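Local coordinates for protein acyl-homoserine-lactone synthase (Mesorhizobium sp. ORS 3359, PDB 6WNS) that makes acyl-homoserine lactone quorum-sensing signals, using acyl-coenzyme A as the acyl donor, at residues 133-147 and 172-186. Residues are numbered along the deposited sequence; the frame is centred on the assembly and turned at random.
Sequences AQSLGIRQISVVCET and GDIIALLIDVTPEAI
I141 N donates to I179 O at 2.8 Å, in the carbonyl plane. I179 N returns a tight bond to I141 O. The pair lies on strands 140-146 and 174-180, adjacent antiparallel strands of the central mixed sheet. The fold is consistent with the GNAT-like acetyltransferase type, as the family's clan suggests. Strand 100-108 flanks the pair on one side and strand 160-162 on the other. Backbone bonds also join V143 to L177 and C145 to I175, two per pair.

Q140 and D180 are a non-hydrogen-bonded pair. NE2 of Q140 donates to OD1 of D180 at 3.0 Å, with an N-H...O angle of 163°. The two flat groups lie side by side and nearly coplanar, and OD1 sits in the amide plane. CD2 of L178 lies 3.3 Å from NE2 of Q140. With chi1 of L178 at -176°, CG lies across from the backbone N, and this brings CD2 against the Q140 amide. An alanine at Q140 would probably leave OD1 of D180 without this donor and CD2 of L178 without the amide it rests on.

I141, V143, L177 and I179 point to the other face of the sheet. There CG1 of V143 touches CB of L177 and CD1 of I179. L160 of the neighbouring strand 160-162 touches L177 and I179.

Beyond the strands, V181 N bonds to R139 O. CG2 of V181 touches both CD1 of I141 (3.5 Å) and CB of A133 (4.0 Å). At the other end D173 OD1 accepts from H169 N, while T147 N donates to D173 O from above the carbonyl plane.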
ATOM      1  N   ALA A 133      -0.775 -10.004  -3.301  1.00 68.28           N
ATOM      2  CA  ALA A 133       0.516 -10.064  -4.022  1.00 72.99           C
ATOM      3  C   ALA A 133       0.832 -11.545  -4.336  1.00 77.92           C
ATOM      4  O   ALA A 133       1.293 -11.834  -5.470  1.00 81.43           O
ATOM      5  CB  ALA A 133       1.597  -9.401  -3.211  1.00 71.25           C
ATOM      6  N   GLN A 134       0.532 -12.432  -3.378  1.00 78.49           N
ATOM      7  CA  GLN A 134       0.692 -13.901  -3.503  1.00 85.98           C
ATOM      8  C   GLN A 134      -0.047 -14.348  -4.753  1.00 87.11           C
ATOM      9  O   GLN A 134       0.569 -14.958  -5.636  1.00 92.72           O
ATOM     10  CB  GLN A 134       0.076 -14.620  -2.302  1.00 89.04           C
ATOM     11  CG  GLN A 134       0.265 -16.149  -2.340  1.00 96.71           C
ATOM     12  CD  GLN A 134       1.380 -16.640  -1.349  1.00101.84           C
ATOM     13  OE1 GLN A 134       1.050 -17.096  -0.248  1.00104.80           O
ATOM     14  NE2 GLN A 134       2.660 -16.741  -1.896  1.00107.74           N
ATOM     15  N   SER A 135      -1.339 -14.042  -4.786  1.00 88.32           N
ATOM     16  CA  SER A 135      -2.273 -14.488  -5.838  1.00 89.71           C
ATOM     17  C   SER A 135      -1.754 -14.041  -7.207  1.00 88.14           C
ATOM     18  O   SER A 135      -2.029 -14.754  -8.139  1.00 89.55           O
ATOM     19  CB  SER A 135      -3.676 -14.015  -5.594  1.00 87.83           C
ATOM     20  OG  SER A 135      -3.823 -12.631  -5.897  1.00 84.70           O
ATOM     21  N   LEU A 136      -1.004 -12.943  -7.332  1.00 83.48           N
ATOM     22  CA  LEU A 136      -0.590 -12.401  -8.664  1.00 81.96           C
ATOM     23  C   LEU A 136       0.847 -12.831  -9.086  1.00 80.08           C
ATOM     24  O   LEU A 136       1.357 -12.260 -10.148  1.00 85.12           O
ATOM     25  CB  LEU A 136      -0.705 -10.871  -8.584  1.00 76.02           C
ATOM     26  CG  LEU A 136      -2.131 -10.319  -8.483  1.00 76.90           C
ATOM     27  CD1 LEU A 136      -2.119  -8.795  -8.348  1.00 71.97           C
ATOM     28  CD2 LEU A 136      -2.994 -10.725  -9.670  1.00 80.16           C
ATOM     29  N   GLY A 137       1.527 -13.577  -8.155  1.00 83.18           N
ATOM     30  CA  GLY A 137       2.941 -13.987  -8.323  1.00 85.64           C
ATOM     31  C   GLY A 137       3.927 -12.840  -8.135  1.00 83.86           C
ATOM     32  O   GLY A 137       5.127 -12.892  -8.633  1.00 81.07           O
ATOM     33  N   ILE A 138       3.447 -11.793  -7.436  1.00 78.40           N
ATOM     34  CA  ILE A 138       4.357 -10.749  -6.900  1.00 78.72           C
ATOM     35  C   ILE A 138       5.047 -11.432  -5.717  1.00 79.67           C
ATOM     36  O   ILE A 138       4.299 -12.079  -4.935  1.00 85.65           O
ATOM     37  CB  ILE A 138       3.534  -9.541  -6.429  1.00 69.83           C
ATOM     38  CG1 ILE A 138       2.596  -9.153  -7.575  1.00 66.34           C
ATOM     39  CG2 ILE A 138       4.454  -8.442  -5.888  1.00 69.05           C
ATOM     40  CD1 ILE A 138       1.961  -7.843  -7.530  1.00 63.83           C
ATOM     41  N   ARG A 139       6.384 -11.484  -5.784  1.00 79.53           N
ATOM     42  CA  ARG A 139       7.215 -12.287  -4.830  1.00 85.22           C
ATOM     43  C   ARG A 139       7.785 -11.331  -3.772  1.00 82.27           C
ATOM     44  O   ARG A 139       7.969 -11.743  -2.536  1.00 85.79           O
ATOM     45  CB  ARG A 139       8.315 -13.012  -5.595  1.00 89.78           C
ATOM     46  CG  ARG A 139       7.783 -13.788  -6.783  1.00 94.36           C
ATOM     47  CD  ARG A 139       7.489 -15.228  -6.427  1.00103.44           C
ATOM     48  NE  ARG A 139       8.676 -15.992  -6.055  1.00112.01           N
ATOM     49  CZ  ARG A 139       9.531 -16.550  -6.914  1.00117.13           C
ATOM     50  NH1 ARG A 139       9.370 -16.392  -8.217  1.00120.52           N
ATOM     51  NH2 ARG A 139      10.575 -17.219  -6.465  1.00117.50           N
ATOM     52  N   GLN A 140       8.018 -10.074  -4.176  1.00 80.42           N
ATOM     53  CA  GLN A 140       8.446  -9.048  -3.206  1.00 76.13           C
ATOM     54  C   GLN A 140       7.695  -7.724  -3.438  1.00 69.69           C
ATOM     55  O   GLN A 140       7.214  -7.449  -4.613  1.00 69.32           O
ATOM     56  CB  GLN A 140       9.952  -8.831  -3.289  1.00 79.26           C
ATOM     57  CG  GLN A 140      10.752 -10.118  -3.005  1.00 89.26           C
ATOM     58  CD  GLN A 140      12.269  -9.788  -3.347  1.00 93.69           C
ATOM     59  OE1 GLN A 140      12.607  -9.317  -4.360  1.00 94.28           O
ATOM     60  NE2 GLN A 140      13.171  -9.912  -2.374  1.00 94.86           N
ATOM     61  N   ILE A 141       7.725  -6.873  -2.397  1.00 69.95           N
ATOM     62  CA  ILE A 141       7.091  -5.510  -2.422  1.00 66.43           C
ATOM     63  C   ILE A 141       8.110  -4.500  -1.894  1.00 66.01           C
ATOM     64  O   ILE A 141       8.692  -4.794  -0.708  1.00 72.81           O
ATOM     65  CB  ILE A 141       5.825  -5.465  -1.553  1.00 67.77           C
ATOM     66  CG1 ILE A 141       4.717  -6.348  -2.124  1.00 67.97           C
ATOM     67  CG2 ILE A 141       5.347  -4.012  -1.397  1.00 64.59           C
ATOM     68  CD1 ILE A 141       3.835  -6.937  -1.036  1.00 72.35           C
ATOM     69  N   SER A 142       8.394  -3.427  -2.782  1.00 62.01           N
ATOM     70  CA  SER A 142       9.283  -2.310  -2.382  1.00 62.71           C
ATOM     71  C   SER A 142       8.418  -1.202  -1.785  1.00 59.62           C
ATOM     72  O   SER A 142       7.221  -1.132  -2.159  1.00 58.07           O
ATOM     73  CB  SER A 142      10.155  -1.816  -3.492  1.00 62.88           C
ATOM     74  OG  SER A 142       9.400  -1.287  -4.551  1.00 60.10           O
ATOM     75  N   VAL A 143       8.962  -0.418  -0.847  1.00 61.82           N
ATOM     76  CA  VAL A 143       8.162   0.653  -0.175  1.00 58.92           C
ATOM     77  C   VAL A 143       9.101   1.690   0.425  1.00 60.56           C
ATOM     78  O   VAL A 143      10.214   1.372   0.923  1.00 56.92           O
ATOM     79  CB  VAL A 143       7.223   0.034   0.873  1.00 61.25           C
ATOM     80  CG1 VAL A 143       8.026  -0.624   2.011  1.00 69.58           C
ATOM     81  CG2 VAL A 143       6.199   0.996   1.442  1.00 58.69           C
ATOM     82  N   VAL A 144       8.619   2.908   0.432  1.00 52.52           N
ATOM     83  CA  VAL A 144       9.204   4.070   1.138  1.00 53.25           C
ATOM     84  C   VAL A 144       8.239   4.340   2.297  1.00 57.68           C
ATOM     85  O   VAL A 144       7.003   4.507   2.025  1.00 50.19           O
ATOM     86  CB  VAL A 144       9.290   5.289   0.188  1.00 53.50           C
ATOM     87  CG1 VAL A 144       9.863   6.501   0.942  1.00 53.86           C
ATOM     88  CG2 VAL A 144      10.079   5.006  -1.096  1.00 54.52           C
ATOM     89  N   CYS A 145       8.705   4.221   3.516  1.00 55.55           N
ATOM     90  CA  CYS A 145       7.847   4.326   4.707  1.00 55.60           C
ATOM     91  C   CYS A 145       8.638   5.026   5.817  1.00 58.11           C
ATOM     92  O   CYS A 145       9.910   5.247   5.692  1.00 57.77           O
ATOM     93  CB  CYS A 145       7.331   2.963   5.130  1.00 59.84           C
ATOM     94  SG  CYS A 145       8.727   1.882   5.493  1.00 67.76           S
ATOM     95  N   GLU A 146       7.886   5.477   6.820  1.00 56.59           N
ATOM     96  CA  GLU A 146       8.470   6.064   8.034  1.00 58.15           C
ATOM     97  C   GLU A 146       9.390   5.015   8.683  1.00 60.62           C
ATOM     98  O   GLU A 146       9.069   3.831   8.616  1.00 60.33           O
ATOM     99  CB  GLU A 146       7.358   6.535   8.952  1.00 59.09           C
ATOM    100  CG  GLU A 146       6.823   7.839   8.412  1.00 61.76           C
ATOM    101  CD  GLU A 146       6.099   8.763   9.383  1.00 65.79           C
ATOM    102  OE1 GLU A 146       6.763   9.526  10.125  1.00 73.29           O
ATOM    103  OE2 GLU A 146       4.870   8.785   9.274  1.00 70.36           O
ATOM    104  N   THR A 147      10.452   5.486   9.320  1.00 62.07           N
ATOM    105  CA  THR A 147      11.504   4.618   9.898  1.00 68.06           C
ATOM    106  C   THR A 147      10.960   3.791  11.060  1.00 70.12           C
ATOM    107  O   THR A 147      11.675   2.900  11.428  1.00 70.40           O
ATOM    108  CB  THR A 147      12.742   5.405  10.318  1.00 71.04           C
ATOM    109  OG1 THR A 147      12.235   6.483  11.115  1.00 70.82           O
ATOM    110  CG2 THR A 147      13.530   5.973   9.160  1.00 72.22           C
ATOM    111  N   GLY A 172       9.601  14.087   9.687  1.00 61.43           N
ATOM    112  CA  GLY A 172       9.431  12.645   9.596  1.00 62.25           C
ATOM    113  C   GLY A 172      10.690  12.043   9.003  1.00 63.28           C
ATOM    114  O   GLY A 172      11.256  12.653   8.073  1.00 70.72           O
ATOM    115  N   ASP A 173      11.110  10.910   9.504  1.00 59.72           N
ATOM    116  CA  ASP A 173      12.219  10.151   8.870  1.00 64.76           C
ATOM    117  C   ASP A 173      11.648   8.994   8.026  1.00 63.71           C
ATOM    118  O   ASP A 173      10.729   8.265   8.466  1.00 61.99           O
ATOM    119  CB  ASP A 173      13.224   9.650   9.907  1.00 68.21           C
ATOM    120  CG  ASP A 173      13.832  10.741  10.757  1.00 72.50           C
ATOM    121  OD1 ASP A 173      13.739  11.932  10.371  1.00 74.97           O
ATOM    122  OD2 ASP A 173      14.320  10.411  11.836  1.00 76.33           O
ATOM    123  N   ILE A 174      12.247   8.761   6.864  1.00 63.59           N
ATOM    124  CA  ILE A 174      11.763   7.723   5.945  1.00 58.91           C
ATOM    125  C   ILE A 174      12.926   6.834   5.525  1.00 63.61           C
ATOM    126  O   ILE A 174      14.107   7.206   5.758  1.00 63.77           O
ATOM    127  CB  ILE A 174      11.053   8.359   4.742  1.00 55.16           C
ATOM    128  CG1 ILE A 174      11.964   9.254   3.899  1.00 56.39           C
ATOM    129  CG2 ILE A 174       9.820   9.127   5.242  1.00 55.95           C
ATOM    130  CD1 ILE A 174      11.359   9.620   2.511  1.00 57.35           C
ATOM    131  N   ILE A 175      12.559   5.697   4.953  1.00 60.17           N
ATOM    132  CA  ILE A 175      13.527   4.623   4.576  1.00 62.67           C
ATOM    133  C   ILE A 175      12.870   3.749   3.502  1.00 63.42           C
ATOM    134  O   ILE A 175      11.614   3.709   3.389  1.00 63.74           O
ATOM    135  CB  ILE A 175      14.010   3.851   5.813  1.00 67.92           C
ATOM    136  CG1 ILE A 175      15.238   2.968   5.503  1.00 68.12           C
ATOM    137  CG2 ILE A 175      12.869   3.065   6.463  1.00 68.84           C
ATOM    138  CD1 ILE A 175      16.188   2.818   6.665  1.00 75.14           C
ATOM    139  N   ALA A 176      13.687   3.190   2.616  1.00 65.28           N
ATOM    140  CA  ALA A 176      13.276   2.212   1.599  1.00 60.42           C
ATOM    141  C   ALA A 176      13.492   0.774   2.090  1.00 68.75           C
ATOM    142  O   ALA A 176      14.606   0.436   2.643  1.00 69.56           O
ATOM    143  CB  ALA A 176      14.030   2.526   0.344  1.00 61.74           C
ATOM    144  N   LEU A 177      12.488  -0.079   1.867  1.00 68.70           N
ATOM    145  CA  LEU A 177      12.477  -1.514   2.269  1.00 68.65           C
ATOM    146  C   LEU A 177      12.157  -2.404   1.066  1.00 70.05           C
ATOM    147  O   LEU A 177      11.374  -1.964   0.177  1.00 64.54           O
ATOM    148  CB  LEU A 177      11.331  -1.663   3.262  1.00 70.38           C
ATOM    149  CG  LEU A 177      11.598  -1.439   4.740  1.00 74.47           C
ATOM    150  CD1 LEU A 177      12.815  -0.587   5.061  1.00 75.72           C
ATOM    151  CD2 LEU A 177      10.341  -0.926   5.347  1.00 68.57           C
ATOM    152  N   LEU A 178      12.659  -3.647   1.056  1.00 73.77           N
ATOM    153  CA  LEU A 178      12.200  -4.728   0.128  1.00 70.84           C
ATOM    154  C   LEU A 178      11.598  -5.891   0.936  1.00 73.06           C
ATOM    155  O   LEU A 178      12.313  -6.448   1.781  1.00 79.46           O
ATOM    156  CB  LEU A 178      13.373  -5.183  -0.734  1.00 73.87           C
ATOM    157  CG  LEU A 178      12.971  -6.216  -1.790  1.00 75.60           C
ATOM    158  CD1 LEU A 178      11.980  -5.570  -2.753  1.00 70.34           C
ATOM    159  CD2 LEU A 178      14.177  -6.799  -2.533  1.00 78.54           C
ATOM    160  N   ILE A 179      10.309  -6.194   0.753  1.00 71.24           N
ATOM    161  CA  ILE A 179       9.532  -7.132   1.621  1.00 76.92           C
ATOM    162  C   ILE A 179       9.336  -8.435   0.858  1.00 78.19           C
ATOM    163  O   ILE A 179       8.866  -8.353  -0.285  1.00 79.41           O
ATOM    164  CB  ILE A 179       8.184  -6.498   2.051  1.00 74.05           C
ATOM    165  CG1 ILE A 179       8.408  -5.338   3.025  1.00 76.46           C
ATOM    166  CG2 ILE A 179       7.260  -7.528   2.693  1.00 79.75           C
ATOM    167  CD1 ILE A 179       7.335  -4.253   2.968  1.00 70.42           C
ATOM    168  N   ASP A 180       9.717  -9.585   1.453  1.00 83.82           N
ATOM    169  CA  ASP A 180       9.323 -10.913   0.920  1.00 87.90           C
ATOM    170  C   ASP A 180       7.812 -11.124   1.279  1.00 87.09           C
ATOM    171  O   ASP A 180       7.344 -11.064   2.423  1.00 92.72           O
ATOM    172  CB  ASP A 180      10.203 -12.058   1.448  1.00 94.56           C
ATOM    173  CG  ASP A 180      11.636 -11.904   0.994  1.00 97.37           C
ATOM    174  OD1 ASP A 180      11.857 -11.130   0.012  1.00 99.50           O
ATOM    175  OD2 ASP A 180      12.521 -12.613   1.594  1.00118.79           O
ATOM    176  N   VAL A 181       7.134 -11.599   0.186  1.00 84.39           N
ATOM    177  CA  VAL A 181       5.721 -12.088   0.192  1.00 85.17           C
ATOM    178  C   VAL A 181       5.784 -13.601   0.432  1.00 91.83           C
ATOM    179  O   VAL A 181       5.954 -14.332  -0.528  1.00 96.36           O
ATOM    180  CB  VAL A 181       4.986 -11.729  -1.117  1.00 80.69           C
ATOM    181  CG1 VAL A 181       3.539 -12.182  -1.093  1.00 81.19           C
ATOM    182  CG2 VAL A 181       5.056 -10.241  -1.444  1.00 75.52           C
ATOM    183  N   THR A 182       5.719 -14.024   1.694  1.00 97.68           N
ATOM    184  CA  THR A 182       5.904 -15.430   2.115  1.00 99.79           C
ATOM    185  C   THR A 182       4.602 -15.932   2.768  1.00103.45           C
ATOM    186  O   THR A 182       3.854 -15.139   3.454  1.00 98.47           O
ATOM    187  CB  THR A 182       7.200 -15.560   2.934  1.00101.71           C
ATOM    188  OG1 THR A 182       7.175 -14.856   4.190  1.00100.18           O
ATOM    189  CG2 THR A 182       8.394 -15.071   2.140  1.00 99.25           C
ATOM    190  N   PRO A 183       4.253 -17.230   2.522  1.00109.08           N
ATOM    191  CA  PRO A 183       3.113 -17.888   3.176  1.00109.24           C
ATOM    192  C   PRO A 183       3.030 -17.692   4.763  1.00110.45           C
ATOM    193  O   PRO A 183       1.926 -17.819   5.384  1.00116.79           O
ATOM    194  CB  PRO A 183       3.342 -19.354   2.764  1.00115.13           C
ATOM    195  CG  PRO A 183       3.860 -19.235   1.356  1.00114.09           C
ATOM    196  CD  PRO A 183       4.831 -18.073   1.450  1.00110.94           C
ATOM    197  N   GLU A 184       4.295 -17.456   5.281  1.00108.93           N
ATOM    198  CA  GLU A 184       4.591 -17.435   6.740  1.00114.22           C
ATOM    199  C   GLU A 184       4.191 -16.047   7.222  1.00110.46           C
ATOM    200  O   GLU A 184       3.348 -15.951   8.177  1.00108.64           O
ATOM    201  CB  GLU A 184       6.052 -17.796   7.104  1.00124.26           C
ATOM    202  CG  GLU A 184       7.098 -17.705   5.976  1.00126.46           C
ATOM    203  CD  GLU A 184       7.314 -18.948   5.100  1.00125.08           C
ATOM    204  OE1 GLU A 184       6.826 -18.969   3.942  1.00119.23           O
ATOM    205  OE2 GLU A 184       8.013 -19.866   5.548  1.00133.63           O
ATOM    206  N   ALA A 185       4.727 -15.027   6.539  1.00104.54           N
ATOM    207  CA  ALA A 185       4.421 -13.603   6.793  1.00 98.25           C
ATOM    208  C   ALA A 185       2.883 -13.539   6.938  1.00 98.21           C
ATOM    209  O   ALA A 185       2.316 -13.096   8.078  1.00107.74           O
ATOM    210  CB  ALA A 185       5.021 -12.760   5.685  1.00 92.16           C
ATOM    211  N   ILE A 186       2.193 -14.159   5.950  1.00 97.45           N
ATOM    212  CA  ILE A 186       0.705 -14.147   5.911  1.00 95.95           C
ATOM    213  C   ILE A 186       0.140 -14.741   7.208  1.00100.27           C
ATOM    214  O   ILE A 186      -0.736 -14.097   7.834  1.00 98.24           O
ATOM    215  CB  ILE A 186       0.201 -14.846   4.641  1.00 98.04           C
ATOM    216  CG1 ILE A 186       0.489 -13.973   3.410  1.00 95.80           C
ATOM    217  CG2 ILE A 186      -1.282 -15.142   4.765  1.00 99.62           C
ATOM    218  CD1 ILE A 186       0.954 -14.762   2.191  1.00100.12           C
TER
HETATM  219  O   HOH W   1      14.459   8.028  12.189  1.00 64.19           O